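Local coordinates for glyoxylate-induced Protein (Pseudomonas aeruginosa, PDB 1SQ4) that is of unknown function but has a double beta-barrel, two-cupin architecture and may act as a ureidoglycine aminohydrolase, at residues F68-V73 against L261-V266; T104-V109 against P122-K127; G150-E155 against D186-M191. One frame throughout, in Å; residues are numbered along the deposited sequence.

In the fold
Contact 1 lies near the middle of the chain, its centre about 4 Å from the chain centre, where the N-terminal and C-terminal cupin barrels meet. Contacts 2 and 3 lie farther out, each centred about 20 Å from the chain centre. Contact 2 pairs neighbouring strands in one barrel, and contact 3 joins two loops. Both fall within the stretch of chain that contact 1 closes. Contacts 1 and 3 touch: Val266 N is 2.9 Å from Asp190 O, a probable hydrogen bond, and Phe68 packs on Met191. Contacts 2 and 3 meet through Pro122 and Leu153. A thiocyanate ion, probably from the crystallisation liquor, lies about 4 Å from the Lys264 side chain.

Contact 1: residues F68-V73 against L261-V266; sequences FSQYIV and LLYKDV
Phe68 holds its CG beside the backbone N (chi1 -72°), while Tyr263 places its CG between backbone N and carbonyl carbon (chi1 50°), and these two settings bring the rings together between the two barrels of this bicupin. Strand 69-76 belongs to the sheet of the N-terminal barrel and strand 258-265 to that of the C-terminal one, and the two strands, lying in different sheets, meet through side chains, with the Phe68 ring also reaching backbone atoms. The rings form a T-shaped pair: the edge of Tyr263 points at a face of Phe68, with planes at 73° and centroids 5.2 Å apart. Tyr263 CD1 does the touching, 3.7 Å from Phe68 CD2 and nearer the rim of that ring than its centre. The far end of Phe68 reaches the opposite backbone, where Asp265 N lies in the ring plane, 3.5 Å from Phe68 CZ. The Asp265 carboxylate itself is engaged by Arg271. On strand 69-76, Gln70 stretches out fully extended and crosses Tyr263 at about a right angle. Its amide is fixed at both ends, because NE2 is hydrogen-bonded to His139 ND1 and OE1 accepts the phenol proton of Tyr263. In this buried bond Tyr263 OH stands 2.8 Å from Gln70 OE1, above the carbonyl plane rather than on a lone pair.

Contact 2: residues T104-V109 against P122-K127; sequences TLQGQV and PGADYK
The carbonyl oxygen of Thr104 is approached by two groups of the opposite strand. Lys127 N donates a hydrogen bond to Thr104 O at 3.1 Å, bent at the hydrogen (138°), and Tyr126 CA adds a CA-H...O contact, 2.9 Å from Thr104 O. The return bond is much straighter: Thr104 N lies 2.9 Å from Lys127 O, with 172° at the hydrogen. Thr104 and Lys127 thus form an antiparallel hydrogen-bonded pair, and their side chains leave the sheet on the same face, where Thr104 CB packs 3.8 Å from Lys127 CG. The lysine chain runs on extended from there, and its side chain also touches Asp82. The neighbouring pair, Leu105 and Tyr126, is non-hydrogen-bonded and turns to the other face. Strands 101-105 and 126-129 are the two central members of a four-stranded antiparallel sheet in the N-terminal cupin barrel, and Leu105 and Tyr126 both touch Ile120 of strand 116-120 in the other sheet, as expected of residues lining the barrel interior. With CG anti to the backbone N (chi1 -176°), Leu105 sends its CD1 branch to within 3.4 Å of Tyr126 CB. The aromatic ring leads away from this meeting point and reaches Pro84. Beyond Leu105 the chain leaves strand 101-105 and folds back in a tight hairpin to strand 109-112: Leu105 N bonds to Gln108 O at 2.9 Å, and the intervening Gln106 and Gly107 both have positive phi. The exposed Gln106 bends at chi2 so that its amide comes back toward segment 122-127, with OE1 4.1 Å from the methyl carbon CB of Ala124.

Contact 3: residues G150-E155 against D186-M191; sequences GVPLPE and DMRHDM
Pro154 and His189 form the close-packed heart of this meeting between two loops, the second of which makes a type I beta turn from Asp186 to His189 that also contains an Asx turn. Pro154 CB sits over a face of the imidazole in a CH-pi contact, 3.6 Å from the centroid of the His189 ring, displaced slightly toward the rim. Phe119 makes an edge-to-face pair with the same histidine and also touches Pro154, so this part of the contact backs onto strand 116-120 of the N-terminal barrel. Nearby, Pro154 CD rests 3.6 Å from Arg188 O, an oxygen that also accepts a hydrogen bond from Tyr145 OH. At the other end of the buried part, Val151 CG1 lies 3.6 Å from the carbonyl O of selenomethionine Met187; both side chains pack on a third subunit, against its Phe48 and Leu46 respectively. Toward solvent the contact changes character, resting on the long side chain of Arg188. Its aliphatic part crosses the exposed Pro152 at about a right angle, with Arg188 CD 3.6 Å from Pro152 CG, and a bend at chi3 (-64°) turns the guanidinium toward two carboxylates. Asp186 is gripped side-on within the turn: Arg188 NE meets the syn lone pair of Asp186 OD2 at 3.1 Å, and Arg188 NH2 reaches Asp186 OD1 at 3.3 Å. Asp186 OD2 accepts in addition from the backbone N of Arg188, which closes the Asx turn and gives this oxygen a second donor besides Arg188 NE. The exposed Glu155 completes the salt-bridge network from the other loop. Its carboxylate is turned 75° from the guanidinium plane, and Arg188 NH1 meets Glu155 OE1 on the anti side at 2.9 Å.

Contact 1: residues F68-V73 against L261-V266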
loop_
_atom_site.group_PDB
_atom_site.type_symbol
_atom_site.label_atom_id
_atom_site.label_comp_id
_atom_site.label_asym_id
_atom_site.label_seq_id
_atom_site.Cartn_x
_atom_site.Cartn_y
_atom_site.Cartn_z
ATOM N N PHE A 68 9.082 9.500 -28.326
ATOM C CA PHE A 68 10.336 8.938 -28.796
ATOM C C PHE A 68 10.276 7.437 -28.972
ATOM O O PHE A 68 9.398 6.755 -28.443
ATOM C CB PHE A 68 11.466 9.270 -27.811
ATOM C CG PHE A 68 11.901 10.708 -27.832
ATOM C CD1 PHE A 68 12.593 11.228 -28.924
ATOM C CD2 PHE A 68 11.659 11.532 -26.743
ATOM C CE1 PHE A 68 13.042 12.557 -28.930
ATOM C CE2 PHE A 68 12.103 12.856 -26.738
ATOM C CZ PHE A 68 12.798 13.371 -27.837
ATOM N N SER A 69 11.228 6.937 -29.742
ATOM C CA SER A 69 11.360 5.520 -29.984
ATOM C C SER A 69 12.872 5.292 -29.963
ATOM O O SER A 69 13.645 6.070 -30.527
ATOM C CB SER A 69 10.741 5.147 -31.334
ATOM O OG SER A 69 11.717 4.855 -32.314
ATOM N N GLN A 70 13.298 4.249 -29.268
ATOM C CA GLN A 70 14.711 3.942 -29.166
ATOM C C GLN A 70 14.937 2.479 -29.505
ATOM O O GLN A 70 14.185 1.611 -29.065
ATOM C CB GLN A 70 15.188 4.239 -27.745
ATOM C CG GLN A 70 16.588 3.772 -27.432
ATOM C CD GLN A 70 16.979 4.036 -25.982
ATOM O OE1 GLN A 70 16.116 4.217 -25.111
ATOM N NE2 GLN A 70 18.282 4.046 -25.713
ATOM N N TYR A 71 15.953 2.200 -30.309
ATOM C CA TYR A 71 16.258 0.814 -30.640
ATOM C C TYR A 71 17.746 0.585 -30.406
ATOM O O TYR A 71 18.542 1.523 -30.462
ATOM C CB TYR A 71 15.975 0.498 -32.110
ATOM C CG TYR A 71 14.675 0.985 -32.692
ATOM C CD1 TYR A 71 13.500 0.991 -31.946
ATOM C CD2 TYR A 71 14.600 1.334 -34.037
ATOM C CE1 TYR A 71 12.282 1.325 -32.530
ATOM C CE2 TYR A 71 13.388 1.666 -34.626
ATOM C CZ TYR A 71 12.232 1.654 -33.865
ATOM O OH TYR A 71 11.021 1.929 -34.445
ATOM N N ILE A 72 18.123 -0.656 -30.134
ATOM C CA ILE A 72 19.528 -0.978 -29.954
ATOM C C ILE A 72 19.771 -2.053 -31.001
ATOM O O ILE A 72 19.454 -3.234 -30.810
ATOM C CB ILE A 72 19.849 -1.479 -28.517
ATOM C CG1 ILE A 72 19.623 -0.349 -27.506
ATOM C CG2 ILE A 72 21.307 -1.881 -28.415
ATOM C CD1 ILE A 72 19.938 -0.718 -26.056
ATOM N N VAL A 73 20.315 -1.607 -32.131
ATOM C CA VAL A 73 20.563 -2.461 -33.280
ATOM C C VAL A 73 21.895 -3.178 -33.345
ATOM O O VAL A 73 22.943 -2.594 -33.131
ATOM C CB VAL A 73 20.378 -1.660 -34.565
ATOM C CG1 VAL A 73 20.614 -2.546 -35.768
ATOM C CG2 VAL A 73 18.982 -1.077 -34.593
ATOM N N LEU A 261 23.065 8.107 -21.492
ATOM C CA LEU A 261 22.557 8.764 -22.679
ATOM C C LEU A 261 21.167 9.280 -22.323
ATOM O O LEU A 261 20.378 8.572 -21.700
ATOM C CB LEU A 261 22.474 7.739 -23.805
ATOM C CG LEU A 261 21.838 8.171 -25.112
ATOM C CD1 LEU A 261 22.784 9.079 -25.877
ATOM C CD2 LEU A 261 21.510 6.933 -25.924
ATOM N N LEU A 262 20.868 10.509 -22.716
ATOM C CA LEU A 262 19.575 11.115 -22.421
ATOM C C LEU A 262 18.977 11.796 -23.639
ATOM O O LEU A 262 19.674 12.493 -24.382
ATOM C CB LEU A 262 19.741 12.141 -21.295
ATOM C CG LEU A 262 18.536 12.994 -20.866
ATOM C CD1 LEU A 262 18.833 13.604 -19.512
ATOM C CD2 LEU A 262 18.234 14.080 -21.885
ATOM N N TYR A 263 17.680 11.605 -23.834
ATOM C CA TYR A 263 16.978 12.230 -24.951
ATOM C C TYR A 263 15.693 12.883 -24.473
ATOM O O TYR A 263 14.978 12.322 -23.646
ATOM C CB TYR A 263 16.687 11.204 -26.059
ATOM C CG TYR A 263 16.032 9.907 -25.622
ATOM C CD1 TYR A 263 14.647 9.764 -25.609
ATOM C CD2 TYR A 263 16.806 8.803 -25.272
ATOM C CE1 TYR A 263 14.049 8.541 -25.266
ATOM C CE2 TYR A 263 16.226 7.580 -24.927
ATOM C CZ TYR A 263 14.851 7.451 -24.927
ATOM O OH TYR A 263 14.290 6.228 -24.600
ATOM N N LYS A 264 15.426 14.080 -24.993
ATOM C CA LYS A 264 14.237 14.868 -24.651
ATOM C C LYS A 264 13.855 15.793 -25.806
ATOM O O LYS A 264 14.684 16.106 -26.663
ATOM C CB LYS A 264 14.510 15.725 -23.413
ATOM C CG LYS A 264 15.859 16.428 -23.485
ATOM C CD LYS A 264 16.069 17.442 -22.387
ATOM C CE LYS A 264 17.432 18.079 -22.552
ATOM N NZ LYS A 264 17.612 19.244 -21.649
ATOM N N ASP A 265 12.597 16.227 -25.808
ATOM C CA ASP A 265 12.075 17.128 -26.830
ATOM C C ASP A 265 12.048 18.535 -26.240
ATOM O O ASP A 265 11.645 18.721 -25.091
ATOM C CB ASP A 265 10.672 16.695 -27.269
ATOM C CG ASP A 265 9.708 16.548 -26.107
ATOM O OD1 ASP A 265 9.924 15.661 -25.248
ATOM O OD2 ASP A 265 8.722 17.321 -26.049
ATOM N N VAL A 266 12.474 19.518 -27.036
ATOM C CA VAL A 266 12.557 20.900 -26.583
ATOM C C VAL A 266 12.346 21.959 -27.663
ATOM O O VAL A 266 12.079 21.649 -28.819
ATOM C CB VAL A 266 13.935 21.159 -25.968
ATOM C CG1 VAL A 266 14.101 20.358 -24.679
ATOM C CG2 VAL A 266 15.013 20.769 -26.970
#

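Contact 2: residues T104-V109 against P122-K127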
loop_
_atom_site.group_PDB
_atom_site.type_symbol
_atom_site.label_atom_id
_atom_site.label_comp_id
_atom_site.label_asym_id
_atom_site.label_seq_id
_atom_site.Cartn_x
_atom_site.Cartn_y
_atom_site.Cartn_z
ATOM N N THR A 104 26.194 6.555 -44.638
ATOM C CA THR A 104 26.255 7.395 -45.819
ATOM C C THR A 104 25.142 8.411 -45.600
ATOM O O THR A 104 23.959 8.109 -45.771
ATOM C CB THR A 104 26.009 6.579 -47.096
ATOM O OG1 THR A 104 27.038 5.596 -47.229
ATOM C CG2 THR A 104 26.022 7.468 -48.309
ATOM N N LEU A 105 25.527 9.613 -45.191
ATOM C CA LEU A 105 24.561 10.654 -44.913
ATOM C C LEU A 105 24.845 11.896 -45.728
ATOM O O LEU A 105 25.953 12.427 -45.700
ATOM C CB LEU A 105 24.589 10.990 -43.422
ATOM C CG LEU A 105 23.555 12.000 -42.930
ATOM C CD1 LEU A 105 22.181 11.433 -43.161
ATOM C CD2 LEU A 105 23.767 12.309 -41.454
ATOM N N GLN A 106 23.834 12.358 -46.456
ATOM C CA GLN A 106 23.986 13.553 -47.271
ATOM C C GLN A 106 25.166 13.411 -48.216
ATOM O O GLN A 106 26.067 14.253 -48.235
ATOM C CB GLN A 106 24.205 14.777 -46.373
ATOM C CG GLN A 106 23.118 15.830 -46.514
ATOM C CD GLN A 106 21.755 15.310 -46.071
ATOM O OE1 GLN A 106 21.314 14.231 -46.488
ATOM N NE2 GLN A 106 21.073 16.089 -45.235
ATOM N N GLY A 107 25.155 12.333 -48.990
ATOM C CA GLY A 107 26.225 12.085 -49.936
ATOM C C GLY A 107 27.608 12.177 -49.325
ATOM O O GLY A 107 28.541 12.665 -49.966
ATOM N N GLN A 108 27.735 11.710 -48.085
ATOM C CA GLN A 108 29.006 11.722 -47.369
ATOM C C GLN A 108 29.114 10.448 -46.543
ATOM O O GLN A 108 28.285 10.207 -45.672
ATOM C CB GLN A 108 29.080 12.937 -46.444
ATOM C CG GLN A 108 30.389 13.036 -45.668
ATOM C CD GLN A 108 31.432 13.875 -46.382
ATOM O OE1 GLN A 108 31.562 13.811 -47.602
ATOM N NE2 GLN A 108 32.192 14.656 -45.621
ATOM N N VAL A 109 30.129 9.634 -46.816
ATOM C CA VAL A 109 30.321 8.384 -46.084
ATOM C C VAL A 109 31.136 8.606 -44.813
ATOM O O VAL A 109 32.215 9.191 -44.857
ATOM C CB VAL A 109 31.037 7.330 -46.965
ATOM C CG1 VAL A 109 31.103 5.996 -46.248
ATOM C CG2 VAL A 109 30.303 7.175 -48.281
ATOM N N PRO A 122 14.883 15.060 -40.628
ATOM C CA PRO A 122 13.691 14.447 -41.218
ATOM C C PRO A 122 13.688 14.388 -42.733
ATOM O O PRO A 122 13.998 15.371 -43.399
ATOM C CB PRO A 122 12.557 15.290 -40.652
ATOM C CG PRO A 122 13.181 16.630 -40.516
ATOM C CD PRO A 122 14.551 16.335 -39.975
ATOM N N GLY A 123 13.342 13.214 -43.260
ATOM C CA GLY A 123 13.299 13.006 -44.692
ATOM C C GLY A 123 14.678 12.900 -45.325
ATOM O O GLY A 123 14.798 12.722 -46.532
ATOM N N ALA A 124 15.729 12.994 -44.525
ATOM C CA ALA A 124 17.072 12.917 -45.082
ATOM C C ALA A 124 17.433 11.521 -45.573
ATOM O O ALA A 124 17.180 10.523 -44.895
ATOM C CB ALA A 124 18.092 13.394 -44.056
ATOM N N ASP A 125 18.025 11.448 -46.759
ATOM C CA ASP A 125 18.423 10.157 -47.303
ATOM C C ASP A 125 19.741 9.720 -46.696
ATOM O O ASP A 125 20.672 10.514 -46.551
ATOM C CB ASP A 125 18.577 10.212 -48.819
ATOM C CG ASP A 125 17.291 10.553 -49.518
ATOM O OD1 ASP A 125 16.237 9.971 -49.154
ATOM O OD2 ASP A 125 17.334 11.395 -50.446
ATOM N N TYR A 126 19.816 8.445 -46.353
ATOM C CA TYR A 126 21.025 7.910 -45.769
ATOM C C TYR A 126 20.950 6.409 -45.786
ATOM O O TYR A 126 19.934 5.834 -46.169
ATOM C CB TYR A 126 21.168 8.377 -44.324
ATOM C CG TYR A 126 20.271 7.672 -43.319
ATOM C CD1 TYR A 126 18.935 8.047 -43.152
ATOM C CD2 TYR A 126 20.780 6.671 -42.490
ATOM C CE1 TYR A 126 18.128 7.451 -42.171
ATOM C CE2 TYR A 126 19.986 6.065 -41.511
ATOM C CZ TYR A 126 18.663 6.466 -41.357
ATOM O OH TYR A 126 17.897 5.888 -40.370
ATOM N N LYS A 127 22.031 5.768 -45.374
ATOM C CA LYS A 127 22.025 4.325 -45.302
ATOM C C LYS A 127 23.148 3.858 -44.416
ATOM O O LYS A 127 24.140 4.559 -44.259
ATOM C CB LYS A 127 22.076 3.706 -46.701
ATOM C CG LYS A 127 23.055 4.321 -47.671
ATOM C CD LYS A 127 22.747 3.837 -49.070
ATOM C CE LYS A 127 23.756 4.363 -50.060
ATOM N NZ LYS A 127 23.563 3.761 -51.416
#

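Contact 3: residues G150-E155 against D186-M191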
loop_
_atom_site.group_PDB
_atom_site.type_symbol
_atom_site.label_atom_id
_atom_site.label_comp_id
_atom_site.label_asym_id
_atom_site.label_seq_id
_atom_site.Cartn_x
_atom_site.Cartn_y
_atom_site.Cartn_z
ATOM N N GLY A 150 9.364 29.644 -40.508
ATOM C CA GLY A 150 10.377 30.641 -40.263
ATOM C C GLY A 150 11.636 29.991 -39.769
ATOM O O GLY A 150 12.707 30.584 -39.793
ATOM N N VAL A 151 11.512 28.761 -39.304
ATOM C CA VAL A 151 12.682 28.067 -38.820
ATOM C C VAL A 151 13.018 26.956 -39.784
ATOM O O VAL A 151 12.186 26.099 -40.075
ATOM C CB VAL A 151 12.436 27.495 -37.436
ATOM C CG1 VAL A 151 13.698 26.835 -36.926
ATOM C CG2 VAL A 151 11.999 28.615 -36.500
ATOM N N PRO A 152 14.241 26.978 -40.325
ATOM C CA PRO A 152 14.691 25.959 -41.274
ATOM C C PRO A 152 15.044 24.641 -40.599
ATOM O O PRO A 152 15.415 24.615 -39.425
ATOM C CB PRO A 152 15.905 26.617 -41.917
ATOM C CG PRO A 152 16.459 27.438 -40.791
ATOM C CD PRO A 152 15.224 28.072 -40.225
ATOM N N LEU A 153 14.929 23.550 -41.344
ATOM C CA LEU A 153 15.254 22.224 -40.816
ATOM C C LEU A 153 16.687 22.165 -40.331
ATOM O O LEU A 153 17.568 22.840 -40.868
ATOM C CB LEU A 153 15.095 21.167 -41.891
ATOM C CG LEU A 153 13.732 20.978 -42.524
ATOM C CD1 LEU A 153 13.932 20.248 -43.825
ATOM C CD2 LEU A 153 12.810 20.211 -41.596
ATOM N N PRO A 154 16.944 21.339 -39.316
ATOM C CA PRO A 154 18.295 21.207 -38.777
ATOM C C PRO A 154 19.170 20.461 -39.764
ATOM O O PRO A 154 18.696 19.573 -40.478
ATOM C CB PRO A 154 18.072 20.441 -37.483
ATOM C CG PRO A 154 16.896 19.593 -37.806
ATOM C CD PRO A 154 15.986 20.531 -38.553
ATOM N N GLU A 155 20.442 20.839 -39.828
ATOM C CA GLU A 155 21.375 20.192 -40.748
ATOM C C GLU A 155 22.072 19.032 -40.066
ATOM O O GLU A 155 22.364 19.090 -38.876
ATOM C CB GLU A 155 22.402 21.204 -41.267
ATOM C CG GLU A 155 21.892 22.031 -42.453
ATOM C CD GLU A 155 22.640 23.343 -42.622
ATOM O OE1 GLU A 155 22.764 24.098 -41.624
ATOM O OE2 GLU A 155 23.091 23.635 -43.755
ATOM N N ASP A 186 20.062 26.945 -30.790
ATOM C CA ASP A 186 19.676 26.524 -32.133
ATOM C C ASP A 186 18.227 26.039 -32.138
ATOM O O ASP A 186 17.940 24.872 -31.879
ATOM C CB ASP A 186 20.611 25.419 -32.624
ATOM C CG ASP A 186 20.423 25.112 -34.092
ATOM O OD1 ASP A 186 21.178 24.270 -34.623
ATOM O OD2 ASP A 186 19.525 25.708 -34.724
HETATM N N MSE A 187 17.324 26.957 -32.444
HETATM C CA MSE A 187 15.910 26.674 -32.459
HETATM C C MSE A 187 15.461 25.739 -33.569
HETATM O O MSE A 187 14.291 25.400 -33.658
HETATM C CB MSE A 187 15.135 27.989 -32.528
HETATM C CG MSE A 187 14.117 28.141 -31.413
HETATM SE SE MSE A 187 14.877 27.917 -29.626
HETATM C CE MSE A 187 14.851 29.784 -29.109
ATOM N N ARG A 188 16.390 25.319 -34.418
ATOM C CA ARG A 188 16.055 24.414 -35.506
ATOM C C ARG A 188 15.868 23.003 -34.962
ATOM O O ARG A 188 15.105 22.216 -35.514
ATOM C CB ARG A 188 17.158 24.427 -36.557
ATOM C CG ARG A 188 17.281 25.741 -37.307
ATOM C CD ARG A 188 18.356 25.634 -38.383
ATOM N NE ARG A 188 19.668 25.415 -37.779
ATOM C CZ ARG A 188 20.732 24.950 -38.424
ATOM N NH1 ARG A 188 20.654 24.643 -39.714
ATOM N NH2 ARG A 188 21.876 24.791 -37.768
ATOM N N HIS A 189 16.568 22.680 -33.879
ATOM C CA HIS A 189 16.437 21.367 -33.273
ATOM C C HIS A 189 15.317 21.347 -32.277
ATOM O O HIS A 189 15.200 22.244 -31.437
ATOM C CB HIS A 189 17.703 20.952 -32.549
ATOM C CG HIS A 189 18.708 20.310 -33.433
ATOM N ND1 HIS A 189 19.723 21.016 -34.037
ATOM C CD2 HIS A 189 18.826 19.035 -33.869
ATOM C CE1 HIS A 189 20.422 20.205 -34.807
ATOM N NE2 HIS A 189 19.894 18.994 -34.724
ATOM N N ASP A 190 14.499 20.305 -32.359
ATOM C CA ASP A 190 13.379 20.167 -31.447
ATOM C C ASP A 190 13.610 19.014 -30.479
ATOM O O ASP A 190 12.702 18.574 -29.780
ATOM C CB ASP A 190 12.073 19.996 -32.238
ATOM C CG ASP A 190 11.969 18.661 -32.954
ATOM O OD1 ASP A 190 13.003 18.011 -33.208
ATOM O OD2 ASP A 190 10.830 18.268 -33.283
HETATM N N MSE A 191 14.846 18.542 -30.428
HETATM C CA MSE A 191 15.187 17.451 -29.533
HETATM C C MSE A 191 16.680 17.435 -29.267
HETATM O O MSE A 191 17.487 17.784 -30.132
HETATM C CB MSE A 191 14.800 16.103 -30.136
HETATM C CG MSE A 191 15.732 15.645 -31.239
HETATM SE SE MSE A 191 15.557 13.752 -31.550
HETATM C CE MSE A 191 16.628 13.585 -33.166
#